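Local coordinates for tailspike protein (Siphovirus 9NA, PDB 3RIQ), which probably recognises and cleaves the lipopolysaccharide O-antigen of Salmonella as the trimeric, endorhamnosidase-type receptor-binding tailspike of the phage, at residues G167-L172 against T192-H197. Sequence-based numbering, arbitrary orientation.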
loop_
_atom_site.group_PDB
_atom_site.type_symbol
_atom_site.label_atom_id
_atom_site.label_comp_id
_atom_site.label_asym_id
_atom_site.label_seq_id
_atom_site.Cartn_x
_atom_site.Cartn_y
_atom_site.Cartn_z
ATOM N N GLY A 167 6.132 -3.824 -31.371
ATOM C CA GLY A 167 6.407 -4.469 -30.090
ATOM C C GLY A 167 7.676 -5.265 -30.099
ATOM O O GLY A 167 8.410 -5.280 -31.106
ATOM N N TYR A 168 7.907 -5.957 -28.992
ATOM C CA TYR A 168 9.168 -6.627 -28.717
ATOM C C TYR A 168 8.893 -8.049 -28.291
ATOM O O TYR A 168 8.142 -8.304 -27.321
ATOM C CB TYR A 168 9.969 -5.898 -27.613
ATOM C CG TYR A 168 10.333 -4.491 -28.051
ATOM C CD1 TYR A 168 11.576 -4.215 -28.630
ATOM C CD2 TYR A 168 9.417 -3.436 -27.908
ATOM C CE1 TYR A 168 11.886 -2.932 -29.056
ATOM C CE2 TYR A 168 9.715 -2.159 -28.335
ATOM C CZ TYR A 168 10.946 -1.909 -28.921
ATOM O OH TYR A 168 11.264 -0.635 -29.323
ATOM N N LEU A 169 9.538 -8.977 -29.002
ATOM C CA LEU A 169 9.383 -10.430 -28.733
ATOM C C LEU A 169 10.758 -11.009 -28.370
ATOM O O LEU A 169 11.680 -10.950 -29.197
ATOM C CB LEU A 169 8.781 -11.110 -29.964
ATOM C CG LEU A 169 8.767 -12.647 -29.982
ATOM C CD1 LEU A 169 7.887 -13.166 -28.884
ATOM C CD2 LEU A 169 8.214 -13.052 -31.309
ATOM N N PHE A 170 10.887 -11.579 -27.179
ATOM C CA PHE A 170 12.144 -12.187 -26.727
ATOM C C PHE A 170 11.914 -13.682 -26.718
ATOM O O PHE A 170 11.076 -14.192 -25.933
ATOM C CB PHE A 170 12.514 -11.675 -25.320
ATOM C CG PHE A 170 12.824 -10.223 -25.307
ATOM C CD1 PHE A 170 14.115 -9.793 -25.613
ATOM C CD2 PHE A 170 11.836 -9.272 -25.017
ATOM C CE1 PHE A 170 14.441 -8.404 -25.626
ATOM C CE2 PHE A 170 12.145 -7.894 -25.022
ATOM C CZ PHE A 170 13.436 -7.460 -25.362
ATOM N N THR A 171 12.654 -14.376 -27.573
ATOM C CA THR A 171 12.494 -15.836 -27.774
ATOM C C THR A 171 13.674 -16.570 -27.163
ATOM O O THR A 171 14.807 -16.335 -27.572
ATOM C CB THR A 171 12.328 -16.160 -29.268
ATOM O OG1 THR A 171 11.136 -15.511 -29.735
ATOM C CG2 THR A 171 12.209 -17.685 -29.532
ATOM N N LEU A 172 13.404 -17.474 -26.213
ATOM C CA LEU A 172 14.468 -18.260 -25.529
ATOM C C LEU A 172 15.528 -17.355 -24.875
ATOM O O LEU A 172 16.749 -17.644 -24.933
ATOM C CB LEU A 172 15.138 -19.320 -26.446
ATOM C CG LEU A 172 14.225 -20.475 -26.897
ATOM C CD1 LEU A 172 15.026 -21.411 -27.822
ATOM C CD2 LEU A 172 13.717 -21.274 -25.698
ATOM N N THR A 192 6.838 -9.577 -24.946
ATOM C CA THR A 192 6.569 -10.999 -24.717
ATOM C C THR A 192 7.851 -11.742 -24.426
ATOM O O THR A 192 8.829 -11.589 -25.161
ATOM C CB THR A 192 5.933 -11.659 -25.984
ATOM O OG1 THR A 192 4.726 -10.999 -26.345
ATOM C CG2 THR A 192 5.669 -13.168 -25.773
ATOM N N PHE A 193 7.843 -12.580 -23.385
ATOM C CA PHE A 193 8.979 -13.470 -23.096
ATOM C C PHE A 193 8.540 -14.881 -23.452
ATOM O O PHE A 193 7.742 -15.513 -22.722
ATOM C CB PHE A 193 9.432 -13.343 -21.641
ATOM C CG PHE A 193 9.781 -11.943 -21.254
ATOM C CD1 PHE A 193 10.942 -11.349 -21.771
ATOM C CD2 PHE A 193 8.951 -11.207 -20.387
ATOM C CE1 PHE A 193 11.298 -10.043 -21.441
ATOM C CE2 PHE A 193 9.318 -9.885 -20.027
ATOM C CZ PHE A 193 10.487 -9.319 -20.558
ATOM N N GLU A 194 8.986 -15.351 -24.627
ATOM C CA GLU A 194 8.490 -16.598 -25.227
ATOM C C GLU A 194 9.518 -17.708 -25.043
ATOM O O GLU A 194 10.529 -17.720 -25.761
ATOM C CB GLU A 194 8.264 -16.341 -26.721
ATOM C CG GLU A 194 7.739 -17.528 -27.498
ATOM C CD GLU A 194 7.751 -17.260 -28.983
ATOM O OE1 GLU A 194 8.733 -16.766 -29.500
ATOM O OE2 GLU A 194 6.765 -17.539 -29.660
ATOM N N ASN A 195 9.283 -18.630 -24.092
ATOM C CA ASN A 195 10.282 -19.666 -23.766
ATOM C C ASN A 195 9.802 -21.108 -23.922
ATOM O O ASN A 195 10.419 -22.023 -23.409
ATOM C CB ASN A 195 10.877 -19.432 -22.361
ATOM C CG ASN A 195 11.668 -18.132 -22.274
ATOM O OD1 ASN A 195 11.092 -17.064 -22.206
ATOM N ND2 ASN A 195 12.969 -18.222 -22.329
ATOM N N HIS A 196 8.736 -21.337 -24.679
ATOM C CA HIS A 196 8.227 -22.706 -24.770
ATOM C C HIS A 196 8.952 -23.615 -25.780
ATOM O O HIS A 196 8.627 -24.785 -25.851
ATOM C CB HIS A 196 6.747 -22.697 -25.136
ATOM C CG HIS A 196 6.525 -22.197 -26.526
ATOM N ND1 HIS A 196 6.828 -20.904 -26.896
ATOM C CD2 HIS A 196 6.091 -22.825 -27.642
ATOM C CE1 HIS A 196 6.581 -20.756 -28.185
ATOM N NE2 HIS A 196 6.121 -21.909 -28.660
ATOM N N HIS A 197 9.905 -23.092 -26.549
ATOM C CA HIS A 197 10.574 -23.921 -27.559
ATOM C C HIS A 197 11.469 -24.991 -26.965
ATOM O O HIS A 197 11.863 -25.900 -27.668
ATOM C CB HIS A 197 11.362 -23.108 -28.598
ATOM C CG HIS A 197 10.511 -22.255 -29.491
ATOM N ND1 HIS A 197 10.859 -20.968 -29.830
ATOM C CD2 HIS A 197 9.379 -22.524 -30.174
ATOM C CE1 HIS A 197 9.948 -20.462 -30.645
ATOM N NE2 HIS A 197 9.042 -21.394 -30.877
HETATM O O HOH W 1 5.516 -8.853 -27.921
HETATM O O HOH W 2 12.431 -15.144 -23.790
#
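Glu194 and Thr171 meet through complementary torsions: the glutamate holds CG anti to its own N (chi1 -180°) and runs on extended, while Thr171, at chi1 -62°, turns OG1 anti to its carbonyl carbon. The two side chains then project alongside each other, and Thr171 OG1 donates a 2.7 Å hydrogen bond to Glu194 OE1, meeting it nearly end-on to the C-O bond. Leu169 lies on this same face, its CD1 3.8 Å from Thr192 CB, and His197 presents the edge of its imidazole to the methyl of Thr171. On the other face Phe170 and Phe193 point the same way with rings nearly parallel but slid apart, centroids 5.6 Å distant, so that they barely overlap; the nearest approach is CD2 of Phe170 to CE1 of Phe193 (3.7 Å). Phe158 meets Phe170 edge-to-face, and Phe222, on the next coil, meets Phe193.

Between the two faces runs a parallel ladder in which Phe170 is gripped twice, its N donating to Thr192 O (2.9 Å) and its O accepting from Glu194 N (2.7 Å). One water joins Phe170 O to Asn195 OD1, which also accepts from Asn225. Parallel strands of successive coils, one above the other in register, make the right-handed beta-helix; the Phe170-Phe193 pair exemplifies the stacking of like side chains it allows. Here the aromatic face packs into the apolar interior, whereas on the face of Thr171 and Glu194, Arg149 forms a salt bridge with Glu194 OE1 and also hydrogen-bonds Thr171 OG1. With Thr171 OG1 and Arg149 NH2 converging on OE1, the orientation of the Glu194 carboxylate is fixed from two neighbouring rungs.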